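Local coordinates for protein putative polyketide cyclase (Pseudomonas putida KT2440, PDB 3F7X) that is of unknown function but may, as a SnoaL-like protein, resemble the polyketide cyclases that close rings in polyketide precursors, at residues N27-A32 with P39-L44; V49-N54 with A66-K71; Y76-A81 with Q117-P122; F126-I129 with I134-V137. All coordinates share one frame; numbering follows the deposited sequence. Where two conformers were deposited one is given.

Contact 1: N27-A32 with P39-L44; sequences NAYYAA and PAFLAL. With EDO (1,2-ethanediol), chain D.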
loop_
_atom_site.group_PDB
_atom_site.type_symbol
_atom_site.label_atom_id
_atom_site.label_comp_id
_atom_site.label_asym_id
_atom_site.label_seq_id
_atom_site.Cartn_x
_atom_site.Cartn_y
_atom_site.Cartn_z
ATOM N N ASN A 27 -12.755 8.610 -6.474
ATOM C CA ASN A 27 -12.487 9.351 -7.703
ATOM C C ASN A 27 -12.527 10.869 -7.467
ATOM O O ASN A 27 -11.709 11.594 -8.007
ATOM C CB ASN A 27 -13.500 9.028 -8.772
ATOM C CG ASN A 27 -13.289 7.710 -9.423
ATOM O OD1 ASN A 27 -12.210 7.197 -9.458
ATOM N ND2 ASN A 27 -14.376 7.166 -10.013
ATOM N N ALA A 28 -13.493 11.334 -6.673
ATOM C CA ALA A 28 -13.587 12.759 -6.370
ATOM C C ALA A 28 -12.385 13.247 -5.553
ATOM O O ALA A 28 -11.905 14.353 -5.797
ATOM C CB ALA A 28 -14.924 13.064 -5.628
ATOM N N TYR A 29 -11.917 12.417 -4.627
ATOM C CA TYR A 29 -10.728 12.689 -3.853
ATOM C C TYR A 29 -9.543 12.923 -4.744
ATOM O O TYR A 29 -8.859 13.948 -4.622
ATOM C CB TYR A 29 -10.515 11.513 -2.900
ATOM C CG TYR A 29 -9.307 11.565 -1.986
ATOM C CD1 TYR A 29 -9.416 12.121 -0.713
ATOM C CD2 TYR A 29 -8.140 10.935 -2.312
ATOM C CE1 TYR A 29 -8.336 12.112 0.154
ATOM C CE2 TYR A 29 -7.051 10.913 -1.451
ATOM C CZ TYR A 29 -7.147 11.516 -0.221
ATOM O OH TYR A 29 -6.084 11.521 0.674
ATOM N N TYR A 30 -9.328 12.018 -5.691
ATOM C CA TYR A 30 -8.192 12.174 -6.586
ATOM C C TYR A 30 -8.383 13.275 -7.633
ATOM O O TYR A 30 -7.398 13.890 -8.016
ATOM C CB TYR A 30 -7.825 10.831 -7.229
ATOM C CG TYR A 30 -7.153 9.939 -6.197
ATOM C CD1 TYR A 30 -5.990 10.347 -5.559
ATOM C CD2 TYR A 30 -7.701 8.741 -5.795
ATOM C CE1 TYR A 30 -5.396 9.567 -4.572
ATOM C CE2 TYR A 30 -7.128 7.964 -4.826
ATOM C CZ TYR A 30 -5.975 8.359 -4.219
ATOM O OH TYR A 30 -5.390 7.584 -3.251
ATOM N N ALA A 31 -9.613 13.511 -8.105
ATOM C CA ALA A 31 -9.866 14.606 -8.989
ATOM C C ALA A 31 -9.474 15.916 -8.295
ATOM O O ALA A 31 -8.876 16.801 -8.913
ATOM C CB ALA A 31 -11.352 14.604 -9.422
ATOM N N ALA A 32 -9.861 16.082 -7.032
ATOM C CA ALA A 32 -9.567 17.274 -6.260
ATOM C C ALA A 32 -8.089 17.408 -6.010
ATOM O O ALA A 32 -7.537 18.501 -6.140
ATOM C CB ALA A 32 -10.368 17.311 -4.971
ATOM N N PRO A 39 -10.503 22.921 -1.006
ATOM C CA PRO A 39 -11.810 22.836 -0.382
ATOM C C PRO A 39 -12.571 21.556 -0.749
ATOM O O PRO A 39 -13.181 20.921 0.120
ATOM C CB PRO A 39 -12.531 24.079 -0.900
ATOM C CG PRO A 39 -11.419 25.031 -1.175
ATOM C CD PRO A 39 -10.289 24.216 -1.689
ATOM N N ALA A 40 -12.551 21.180 -2.020
ATOM C CA ALA A 40 -13.234 19.976 -2.470
ATOM C C ALA A 40 -12.629 18.742 -1.858
ATOM O O ALA A 40 -13.329 17.805 -1.479
ATOM C CB ALA A 40 -13.198 19.895 -3.990
ATOM N N PHE A 41 -11.309 18.721 -1.766
ATOM C CA PHE A 41 -10.560 17.580 -1.210
ATOM C C PHE A 41 -10.908 17.371 0.269
ATOM O O PHE A 41 -11.292 16.279 0.682
ATOM C CB PHE A 41 -9.069 17.881 -1.395
ATOM C CG PHE A 41 -8.129 16.810 -0.923
ATOM C CD1 PHE A 41 -7.807 15.717 -1.724
ATOM C CD2 PHE A 41 -7.563 16.899 0.339
ATOM C CE1 PHE A 41 -6.925 14.758 -1.254
ATOM C CE2 PHE A 41 -6.711 15.922 0.808
ATOM C CZ PHE A 41 -6.382 14.865 0.005
ATOM N N LEU A 42 -10.817 18.446 1.044
ATOM C CA LEU A 42 -11.019 18.340 2.488
ATOM C C LEU A 42 -12.494 18.063 2.823
ATOM O O LEU A 42 -12.783 17.422 3.829
ATOM C CB LEU A 42 -10.545 19.616 3.179
ATOM C CG LEU A 42 -9.026 19.871 3.121
ATOM C CD1 LEU A 42 -8.716 21.276 3.625
ATOM C CD2 LEU A 42 -8.257 18.832 3.928
ATOM N N ALA A 43 -13.413 18.489 1.958
ATOM C CA ALA A 43 -14.843 18.282 2.192
ATOM C C ALA A 43 -15.205 16.813 2.223
ATOM O O ALA A 43 -16.237 16.445 2.797
ATOM C CB ALA A 43 -15.686 18.987 1.150
ATOM N N LEU A 44 -14.399 15.976 1.562
ATOM C CA LEU A 44 -14.689 14.550 1.485
ATOM C C LEU A 44 -14.275 13.784 2.727
ATOM O O LEU A 44 -14.597 12.616 2.852
ATOM C CB LEU A 44 -13.923 13.960 0.307
ATOM C CG LEU A 44 -14.300 14.598 -1.028
ATOM C CD1 LEU A 44 -13.429 14.090 -2.139
ATOM C CD2 LEU A 44 -15.775 14.429 -1.393
HETATM C C1 EDO D . -2.894 11.960 -0.387
HETATM O O1 EDO D . -3.712 10.854 -0.123
HETATM C C2 EDO D . -2.539 12.734 0.906
HETATM O O2 EDO D . -1.811 11.902 1.872
#

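Contact 2: V49-N54 with A66-K71; sequences VIHDIN and AAFMEK. With EDO (1,2-ethanediol), chain D.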
loop_
_atom_site.group_PDB
_atom_site.type_symbol
_atom_site.label_atom_id
_atom_site.label_comp_id
_atom_site.label_asym_id
_atom_site.label_seq_id
_atom_site.Cartn_x
_atom_site.Cartn_y
_atom_site.Cartn_z
ATOM N N VAL A 49 -10.925 12.142 10.632
ATOM C CA VAL A 49 -10.192 11.294 9.698
ATOM C C VAL A 49 -8.834 10.863 10.267
ATOM O O VAL A 49 -8.086 11.658 10.832
ATOM C CB VAL A 49 -10.006 12.036 8.361
ATOM C CG1 VAL A 49 -9.245 13.349 8.517
ATOM C CG2 VAL A 49 -9.325 11.138 7.291
ATOM N N ILE A 50 -8.529 9.587 10.064
ATOM C CA ILE A 50 -7.254 9.007 10.410
ATOM C C ILE A 50 -6.387 9.039 9.177
ATOM O O ILE A 50 -6.793 8.537 8.115
ATOM C CB ILE A 50 -7.429 7.551 10.915
ATOM C CG1 ILE A 50 -8.227 7.539 12.200
ATOM C CG2 ILE A 50 -6.065 6.861 11.018
ATOM C CD1 ILE A 50 -8.654 6.146 12.605
ATOM N N HIS A 51 -5.198 9.594 9.316
ATOM C CA HIS A 51 -4.270 9.699 8.178
ATOM C C HIS A 51 -2.966 9.001 8.493
ATOM O O HIS A 51 -2.184 9.472 9.343
ATOM C CB HIS A 51 -3.989 11.171 7.869
ATOM C CG HIS A 51 -3.217 11.402 6.616
ATOM N ND1 HIS A 51 -2.669 12.616 6.308
ATOM C CD2 HIS A 51 -2.935 10.584 5.574
ATOM C CE1 HIS A 51 -2.103 12.551 5.118
ATOM N NE2 HIS A 51 -2.272 11.330 4.644
ATOM N N ASP A 52 -2.763 7.838 7.881
ATOM C CA ASP A 52 -1.548 7.068 8.063
ATOM C C ASP A 52 -0.553 7.439 6.992
ATOM O O ASP A 52 -0.635 6.956 5.867
ATOM C CB ASP A 52 -1.835 5.606 8.017
ATOM C CG ASP A 52 -2.589 5.143 9.171
ATOM O OD1 ASP A 52 -2.478 5.720 10.300
ATOM O OD2 ASP A 52 -3.335 4.180 8.935
ATOM N N ILE A 53 0.395 8.274 7.383
ATOM C CA ILE A 53 1.478 8.824 6.560
ATOM C C ILE A 53 2.436 7.699 6.197
ATOM O O ILE A 53 2.784 6.926 7.090
ATOM C CB ILE A 53 2.311 9.903 7.407
ATOM C CG1 ILE A 53 1.439 11.096 7.831
ATOM C CG2 ILE A 53 3.580 10.367 6.617
ATOM C CD1 ILE A 53 0.277 11.348 6.935
ATOM N N ASN A 54 2.849 7.607 4.947
ATOM C CA ASN A 54 3.725 6.508 4.541
ATOM C C ASN A 54 5.047 6.524 5.314
ATOM O O ASN A 54 5.759 7.523 5.317
ATOM C CB ASN A 54 4.014 6.617 3.055
ATOM C CG ASN A 54 4.824 5.457 2.534
ATOM O OD1 ASN A 54 4.518 4.302 2.830
ATOM N ND2 ASN A 54 5.877 5.754 1.774
ATOM N N ALA A 66 -5.448 19.095 6.876
ATOM C CA ALA A 66 -5.362 20.362 6.152
ATOM C C ALA A 66 -3.949 20.926 6.258
ATOM O O ALA A 66 -3.390 21.424 5.279
ATOM C CB ALA A 66 -6.401 21.344 6.728
ATOM N N ALA A 67 -3.353 20.849 7.446
ATOM C CA ALA A 67 -1.977 21.309 7.649
ATOM C C ALA A 67 -0.992 20.490 6.834
ATOM O O ALA A 67 -0.044 21.021 6.258
ATOM C CB ALA A 67 -1.612 21.269 9.130
ATOM N N PHE A 68 -1.209 19.176 6.757
ATOM C CA PHE A 68 -0.386 18.294 5.930
ATOM C C PHE A 68 -0.443 18.719 4.462
ATOM O O PHE A 68 0.590 18.805 3.802
ATOM C CB PHE A 68 -0.859 16.851 6.117
ATOM C CG PHE A 68 -0.070 15.846 5.317
ATOM C CD1 PHE A 68 -0.406 15.571 3.998
ATOM C CD2 PHE A 68 0.979 15.162 5.883
ATOM C CE1 PHE A 68 0.315 14.632 3.259
ATOM C CE2 PHE A 68 1.672 14.220 5.146
ATOM C CZ PHE A 68 1.332 13.986 3.855
HETATM N N MSE A 69 -1.642 18.995 3.981
HETATM C CA MSE A 69 -1.789 19.411 2.610
HETATM C C MSE A 69 -1.190 20.789 2.351
HETATM O O MSE A 69 -0.655 21.023 1.271
HETATM C CB MSE A 69 -3.237 19.345 2.120
HETATM C CG MSE A 69 -3.826 17.957 2.111
HETATM SE SE MSE A 69 -2.804 16.670 1.087
HETATM C CE MSE A 69 -3.274 17.374 -0.659
ATOM N N GLU A 70 -1.280 21.700 3.302
ATOM C CA GLU A 70 -0.646 22.995 3.166
ATOM C C GLU A 70 0.874 22.830 2.964
ATOM O O GLU A 70 1.502 23.463 2.125
ATOM C CB GLU A 70 -0.973 23.814 4.414
ATOM C CG GLU A 70 -2.342 24.466 4.336
ATOM C CD GLU A 70 -2.530 25.665 5.260
ATOM O OE1 GLU A 70 -1.537 26.199 5.801
ATOM O OE2 GLU A 70 -3.685 26.111 5.400
ATOM N N LYS A 71 1.458 21.954 3.765
ATOM C CA LYS A 71 2.895 21.700 3.679
ATOM C C LYS A 71 3.226 21.015 2.371
ATOM O O LYS A 71 4.192 21.361 1.699
ATOM C CB LYS A 71 3.379 20.871 4.854
ATOM C CG LYS A 71 4.923 20.724 4.898
ATOM C CD LYS A 71 5.662 21.958 5.474
ATOM C CE LYS A 71 7.157 22.050 5.027
ATOM N NZ LYS A 71 8.074 20.945 5.493
HETATM C C1 EDO D . -2.894 11.960 -0.387
HETATM O O1 EDO D . -3.712 10.854 -0.123
HETATM C C2 EDO D . -2.539 12.734 0.906
HETATM O O2 EDO D . -1.811 11.902 1.872
#

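Contact 3: Y76-A81 with Q117-P122; sequences YRERLA and QTYVLP. With EDO (1,2-ethanediol), chain E.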
loop_
_atom_site.group_PDB
_atom_site.type_symbol
_atom_site.label_atom_id
_atom_site.label_comp_id
_atom_site.label_asym_id
_atom_site.label_seq_id
_atom_site.Cartn_x
_atom_site.Cartn_y
_atom_site.Cartn_z
ATOM N N TYR A 76 5.714 20.416 -3.071
ATOM C CA TYR A 76 5.592 19.478 -4.171
ATOM C C TYR A 76 4.448 19.875 -5.076
ATOM O O TYR A 76 3.464 20.470 -4.642
ATOM C CB TYR A 76 5.232 18.084 -3.670
ATOM C CG TYR A 76 6.122 17.539 -2.554
ATOM C CD1 TYR A 76 7.286 16.855 -2.836
ATOM C CD2 TYR A 76 5.800 17.722 -1.226
ATOM C CE1 TYR A 76 8.092 16.364 -1.836
ATOM C CE2 TYR A 76 6.582 17.203 -0.218
ATOM C CZ TYR A 76 7.722 16.546 -0.521
ATOM O OH TYR A 76 8.499 16.071 0.504
ATOM N N ARG A 77 4.553 19.460 -6.341
ATOM C CA ARG A 77 3.370 19.405 -7.187
ATOM C C ARG A 77 3.325 18.019 -7.798
ATOM O O ARG A 77 4.316 17.512 -8.300
ATOM C CB ARG A 77 3.402 20.515 -8.238
ATOM C CG ARG A 77 2.316 20.532 -9.225
ATOM C CD ARG A 77 2.617 21.579 -10.348
ATOM N NE ARG A 77 3.236 22.798 -9.791
ATOM C CZ ARG A 77 2.556 23.853 -9.348
ATOM N NH1 ARG A 77 1.227 23.870 -9.469
ATOM N NH2 ARG A 77 3.198 24.899 -8.797
ATOM N N GLU A 78 2.160 17.389 -7.646
ATOM C CA GLU A 78 1.978 16.016 -8.123
ATOM C C GLU A 78 0.737 15.893 -8.968
ATOM O O GLU A 78 -0.259 16.570 -8.750
ATOM C CB GLU A 78 1.883 15.046 -6.958
ATOM C CG GLU A 78 3.186 14.931 -6.190
ATOM C CD GLU A 78 3.185 13.925 -5.074
ATOM O OE1 GLU A 78 2.099 13.378 -4.722
ATOM O OE2 GLU A 78 4.294 13.647 -4.559
ATOM N N ARG A 79 0.837 14.994 -9.951
ATOM C CA ARG A 79 -0.262 14.553 -10.776
ATOM C C ARG A 79 -0.283 13.039 -10.719
ATOM O O ARG A 79 0.748 12.390 -10.928
ATOM C CB ARG A 79 -0.049 14.993 -12.242
ATOM C CG ARG A 79 -1.012 14.411 -13.201
ATOM C CD ARG A 79 -0.756 14.933 -14.586
ATOM N NE ARG A 79 0.583 14.642 -15.116
ATOM C CZ ARG A 79 0.938 13.504 -15.727
ATOM N NH1 ARG A 79 0.054 12.538 -15.937
ATOM N NH2 ARG A 79 2.181 13.384 -16.140
ATOM N N LEU A 80 -1.468 12.476 -10.474
ATOM C CA LEU A 80 -1.601 11.037 -10.393
ATOM C C LEU A 80 -2.196 10.514 -11.677
ATOM O O LEU A 80 -3.222 11.054 -12.124
ATOM C CB LEU A 80 -2.488 10.652 -9.266
ATOM C CG LEU A 80 -2.151 11.255 -7.958
ATOM C CD1 LEU A 80 -3.102 10.705 -6.862
ATOM C CD2 LEU A 80 -0.679 11.106 -7.529
ATOM N N ALA A 81 -1.576 9.516 -12.259
ATOM C CA ALA A 81 -1.963 8.922 -13.518
ATOM C C ALA A 81 -2.325 7.470 -13.315
ATOM O O ALA A 81 -1.971 6.861 -12.299
ATOM C CB ALA A 81 -0.813 9.051 -14.527
ATOM N N GLN A 117 13.531 18.859 -9.035
ATOM C CA GLN A 117 13.683 17.629 -9.736
ATOM C C GLN A 117 12.326 16.889 -9.876
ATOM O O GLN A 117 11.386 17.061 -9.105
ATOM C CB GLN A 117 14.825 16.822 -9.150
ATOM C CG GLN A 117 14.638 16.364 -7.734
ATOM C CD GLN A 117 14.978 17.437 -6.720
ATOM O OE1 GLN A 117 14.383 18.521 -6.713
ATOM N NE2 GLN A 117 15.932 17.139 -5.847
ATOM N N THR A 118 12.240 16.109 -10.945
ATOM C CA THR A 118 11.037 15.343 -11.209
ATOM C C THR A 118 11.174 13.933 -10.653
ATOM O O THR A 118 12.282 13.406 -10.514
ATOM C CB THR A 118 10.725 15.323 -12.689
ATOM O OG1 THR A 118 11.817 14.735 -13.357
ATOM C CG2 THR A 118 10.504 16.730 -13.218
ATOM N N TYR A 119 10.050 13.296 -10.380
ATOM C CA TYR A 119 10.050 11.923 -9.969
ATOM C C TYR A 119 8.805 11.250 -10.494
ATOM O O TYR A 119 7.775 11.890 -10.682
ATOM C CB TYR A 119 10.135 11.829 -8.436
ATOM C CG TYR A 119 9.127 12.647 -7.639
ATOM C CD1 TYR A 119 9.403 13.956 -7.286
ATOM C CD2 TYR A 119 7.908 12.125 -7.246
ATOM C CE1 TYR A 119 8.483 14.701 -6.520
ATOM C CE2 TYR A 119 7.014 12.854 -6.494
ATOM C CZ TYR A 119 7.311 14.154 -6.133
ATOM O OH TYR A 119 6.418 14.894 -5.402
ATOM N N VAL A 120 8.893 9.942 -10.671
ATOM C CA VAL A 120 7.784 9.140 -11.164
ATOM C C VAL A 120 7.852 7.840 -10.397
ATOM O O VAL A 120 8.888 7.145 -10.453
ATOM C CB VAL A 120 7.842 8.877 -12.689
ATOM C CG1 VAL A 120 6.638 8.031 -13.118
ATOM C CG2 VAL A 120 7.942 10.178 -13.509
ATOM N N LEU A 121 6.788 7.482 -9.695
ATOM C CA LEU A 121 6.791 6.179 -9.000
ATOM C C LEU A 121 5.397 5.718 -8.688
ATOM O O LEU A 121 4.474 6.527 -8.550
ATOM C CB LEU A 121 7.646 6.124 -7.719
ATOM C CG LEU A 121 7.105 6.917 -6.512
ATOM C CD1 LEU A 121 7.950 6.477 -5.331
ATOM C CD2 LEU A 121 7.147 8.354 -6.785
ATOM N N PRO A 122 5.219 4.388 -8.623
ATOM C CA PRO A 122 3.937 3.880 -8.236
ATOM C C PRO A 122 3.631 4.207 -6.786
ATOM O O PRO A 122 4.542 4.357 -5.962
ATOM C CB PRO A 122 4.085 2.357 -8.407
ATOM C CG PRO A 122 5.403 2.103 -8.700
ATOM C CD PRO A 122 6.152 3.303 -8.962
HETATM C C1 EDO E . -0.870 17.636 -5.533
HETATM O O1 EDO E . 0.133 18.631 -5.868
HETATM C C2 EDO E . -1.935 18.066 -4.532
HETATM O O2 EDO E . -2.901 18.934 -5.159
#

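Contact 4: F126-I129 with I134-V137; sequences FFYI and IARV. With EDO (1,2-ethanediol), chain F.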
loop_
_atom_site.group_PDB
_atom_site.type_symbol
_atom_site.label_atom_id
_atom_site.label_comp_id
_atom_site.label_asym_id
_atom_site.label_seq_id
_atom_site.Cartn_x
_atom_site.Cartn_y
_atom_site.Cartn_z
ATOM N N PHE A 126 -5.208 3.028 0.805
ATOM C CA PHE A 126 -6.369 2.320 1.299
ATOM C C PHE A 126 -7.252 3.285 2.087
ATOM O O PHE A 126 -6.753 4.199 2.759
ATOM C CB PHE A 126 -5.967 1.148 2.210
ATOM C CG PHE A 126 -5.313 0.011 1.443
ATOM C CD1 PHE A 126 -6.114 -0.978 0.864
ATOM C CD2 PHE A 126 -3.953 -0.049 1.230
ATOM C CE1 PHE A 126 -5.540 -1.982 0.127
ATOM C CE2 PHE A 126 -3.419 -1.056 0.500
ATOM C CZ PHE A 126 -4.202 -2.013 -0.024
ATOM N N PHE A 127 -8.562 3.040 2.003
ATOM C CA PHE A 127 -9.565 3.919 2.587
ATOM C C PHE A 127 -10.555 3.137 3.424
ATOM O O PHE A 127 -10.953 2.011 3.064
ATOM C CB PHE A 127 -10.358 4.612 1.484
ATOM C CG PHE A 127 -9.536 5.459 0.572
ATOM C CD1 PHE A 127 -8.929 4.904 -0.524
ATOM C CD2 PHE A 127 -9.351 6.793 0.815
ATOM C CE1 PHE A 127 -8.142 5.678 -1.370
ATOM C CE2 PHE A 127 -8.569 7.580 -0.037
ATOM C CZ PHE A 127 -7.982 7.018 -1.131
ATOM N N TYR A 128 -11.019 3.757 4.512
ATOM C CA TYR A 128 -12.223 3.357 5.230
ATOM C C TYR A 128 -13.199 4.514 5.072
ATOM O O TYR A 128 -12.817 5.677 5.249
ATOM C CB TYR A 128 -11.920 3.107 6.706
ATOM C CG TYR A 128 -13.122 2.899 7.575
ATOM C CD1 TYR A 128 -14.052 1.907 7.299
ATOM C CD2 TYR A 128 -13.347 3.709 8.663
ATOM C CE1 TYR A 128 -15.159 1.718 8.111
ATOM C CE2 TYR A 128 -14.473 3.519 9.481
ATOM C CZ TYR A 128 -15.354 2.536 9.181
ATOM O OH TYR A 128 -16.457 2.343 9.982
ATOM N N ILE A 129 -14.434 4.181 4.735
ATOM C CA ILE A 129 -15.499 5.124 4.442
ATOM C C ILE A 129 -16.664 4.845 5.375
ATOM O O ILE A 129 -17.066 3.702 5.549
ATOM C CB ILE A 129 -15.933 5.003 2.970
ATOM C CG1 ILE A 129 -14.760 5.442 2.088
ATOM C CG2 ILE A 129 -17.208 5.826 2.656
ATOM C CD1 ILE A 129 -14.878 4.956 0.668
ATOM N N ILE A 134 -14.716 9.938 3.885
ATOM C CA ILE A 134 -13.468 9.204 4.041
ATOM C C ILE A 134 -13.024 9.386 5.502
ATOM O O ILE A 134 -12.698 10.501 5.926
ATOM C CB ILE A 134 -12.411 9.692 3.051
ATOM C CG1 ILE A 134 -12.815 9.302 1.611
ATOM C CG2 ILE A 134 -11.010 9.143 3.428
ATOM C CD1 ILE A 134 -12.030 10.034 0.527
ATOM N N ALA A 135 -13.003 8.282 6.260
ATOM C CA ALA A 135 -12.661 8.256 7.678
ATOM C C ALA A 135 -11.233 7.788 7.950
ATOM O O ALA A 135 -10.727 7.970 9.057
ATOM C CB ALA A 135 -13.663 7.396 8.474
ATOM N N ARG A 136 -10.591 7.159 6.962
ATOM C CA ARG A 136 -9.188 6.808 7.040
ATOM C C ARG A 136 -8.595 6.826 5.639
ATOM O O ARG A 136 -9.210 6.301 4.697
ATOM C CB ARG A 136 -8.957 5.434 7.673
ATOM C CG ARG A 136 -7.482 4.985 7.628
ATOM C CD ARG A 136 -7.262 3.695 8.345
ATOM N NE ARG A 136 -8.045 2.560 7.889
ATOM C CZ ARG A 136 -7.730 1.746 6.897
ATOM N NH1 ARG A 136 -6.688 1.991 6.115
ATOM N NH2 ARG A 136 -8.482 0.705 6.657
ATOM N N VAL A 137 -7.409 7.417 5.551
ATOM C CA VAL A 137 -6.554 7.348 4.367
ATOM C C VAL A 137 -5.206 6.778 4.836
ATOM O O VAL A 137 -4.532 7.377 5.686
ATOM C CB VAL A 137 -6.278 8.739 3.732
ATOM C CG1 VAL A 137 -5.350 8.565 2.526
ATOM C CG2 VAL A 137 -7.573 9.428 3.289
HETATM C C1 EDO F . -11.197 0.076 8.908
HETATM O O1 EDO F . -9.930 -0.497 8.776
HETATM C C2 EDO F . -11.058 1.054 10.057
HETATM O O2 EDO F . -10.276 2.201 9.676
#

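Contact 1: N27-A32 with P39-L44
Tyr29 and Phe41 press their rings together without forming a regular stack: the planes are 33° apart, the centroids 4.5 Å apart, and CE1 of Phe41 lies over one face of the tyrosine near its rim. The pair closes the helical hairpin of the SnoaL-like fold, in which helices 22-35 and 38-43 run nearly antiparallel, the axes of these short segments passing 8.4 Å apart at -151°. Small residues let the backbones approach, with Ala32 CB resting 3.6 Å from Phe41 N and also touching the methyl of Ala40. At the other end Leu44 pushes CD1 between Ala28 and Tyr29, 3.4 Å from Tyr29 N. Tyr29 leaves its helix with CG opposite the backbone N (chi1 179°), and Phe41 does the same, which carries both rings past the helix-helix seam to the sheet side. There Tyr29 packs on Ile134 and Val137 and meets Phe127 edge-to-face. A valine at Tyr29 would probably leave the Phe41 ring without its cover and the bound ethanediol without a hydroxyl partner. That diol also bonds His51 and Asn139; its O1 sits at the edge of the tyrosine ring, 2.6 Å from Tyr29 OH.

Contact 2: V49-N54 with A66-K71
A pocket between the sheet and helix 62-75, occupied in the crystal by 1,2-ethanediol, has His51 and Phe68 beside the diol. The two rings meet edge-to-face: CE1 of His51 points at the centre of the Phe68 ring, 3.6 Å above its plane, with the planes 77° apart. Ile53 and Phe68 approach from opposite directions, and in the conformer given, one of two, the isoleucine CD1 packs 3.7 Å from Phe68 CE2. A chi1 of -172° swings the His51 imidazole off the strand and up to the helix. The stronger polar partner of its NE2 is Asn139 ND2; NE2 also makes a bent hydrogen bond to O2 of the diol, 2.9 Å long with 133° at the hydrogen. Phe65 stacks on the histidine ring, and the selenium of Met69, a selenomethionine, lies at the edge of the Phe68 ring. An alanine in place of Phe68 would probably leave the imidazole edge without the aromatic face it now points into. Helix and curved sheet enclosing a polar group among aromatic rings is consistent with the pocket of the cone-shaped SnoaL-like fold.

Contact 3: Y76-A81 with Q117-P122
A tyrosine-carboxylate hydrogen bond, Tyr119 to Glu78, joins strands 76-87 and 118-130 across the concave side of the sheet. The strands are not neighbours: strand 93-104 runs between them, and the axes of the two short segments stay 9.2 Å apart, so side chains alone make the connection. Tyr119 OH donates to Glu78 OE2 over 2.6 Å, a short bond that uses the carboxylate's anti lone pair, the one turned away from the other oxygen. OE2 lies at the edge of the phenol, in its plane, while the carboxylate plane stands 75° from the ring. CG of Tyr119 is wedged between the backbone N and the carbonyl carbon (chi1 52°), and the ring reaches over the intervening strand. The same hydroxyl oxygen lies 3.3 Å from Tyr76 CD1, where the two tyrosines cross at about a right angle. Tyr76 OH itself is bonded to Asp108, and Trp146 of helix 143-150 meets the Tyr119 ring edge-to-face. On the backbone, Glu78 N gives a nearly straight bond to O1 of another ethanediol, 3.0 Å away, which is also held by Phe33 O. OE2 also comes close to a polar atom of an unidentified ligand, in a pairing whose nature is not settled; the phenol bond thus fixes where OE2 sits beside that ligand.

Contact 4: F126-I129 with I134-V137
Tyr128 O takes two hydrogen bonds from consecutive backbone amides, 2.8 Å from Ala135 N and 3.2 Å from Arg136 N. Two residues of one strand thus face a single residue of the other, and the register slips by one between Tyr128 and Ile129. Ala135, the extra residue, points at the partner strand and rests its CB against Tyr128 CD2 at 3.7 Å. The ladder is completed by Tyr128 N, which donates a hydrogen bond to Arg136 O.

On the face of the sheet carrying Phe127, Ile129, Ile134 and Val137, apolar groups interlock. Phe127 lies alongside Val137, CE2 to CG2 at 3.9 Å, and receives Ile134 CG2 at the edge of its ring, in plane. Tyr30 of helix 22-35 packs against Phe127, setting the hairpin against the helix.

The other face, with Tyr128 and Arg136, is more polar. A bound ethanediol lies over one face of the Tyr128 ring. Arg136 grips this diol twice: NE bonds O2 at 2.9 Å, nearly straight at 165°, and NH2 bonds O1 at 2.8 Å. The arginine starts out extended, then bends at chi3 (57°), turning these two donors to the diol. NH1 is held by Thr138 OG1 and by a salt bridge to Glu97 of the second subunit, whose own Phe126 also meets Phe126 here. The contact therefore continues into the dimer interface.

Strands 118-130 and 133-141 form an antiparallel beta hairpin in the curved sheet of the SnoaL-like fold, with a classic beta bulge at Ala135 and Arg136.

How the contacts relate
Contacts 1 and 2 share one ethanediol, held by Tyr29 at O1 and by His51 at O2, and their centres lie 14 Å apart; Phe41 CE2 packs 3.8 Å from Met69 CG between them. Contact 4 joins both through its backbone: Leu44 O accepts from Ile134 N at 2.9 Å, and strand 49-52 pairs with 133-141, Asp52 N lying 2.9 Å from Val137 O. Contact 3 stands farther along the same sheet, its centre about 22 Å from that of contact 4 although both use strand 118-130. It meets contact 1 through Tyr30 and Leu80. Unidentified ligand atoms come within about 3 Å of the Phe68 and Glu78 side chains, consistent with contacts 2 and 3 facing the same interior.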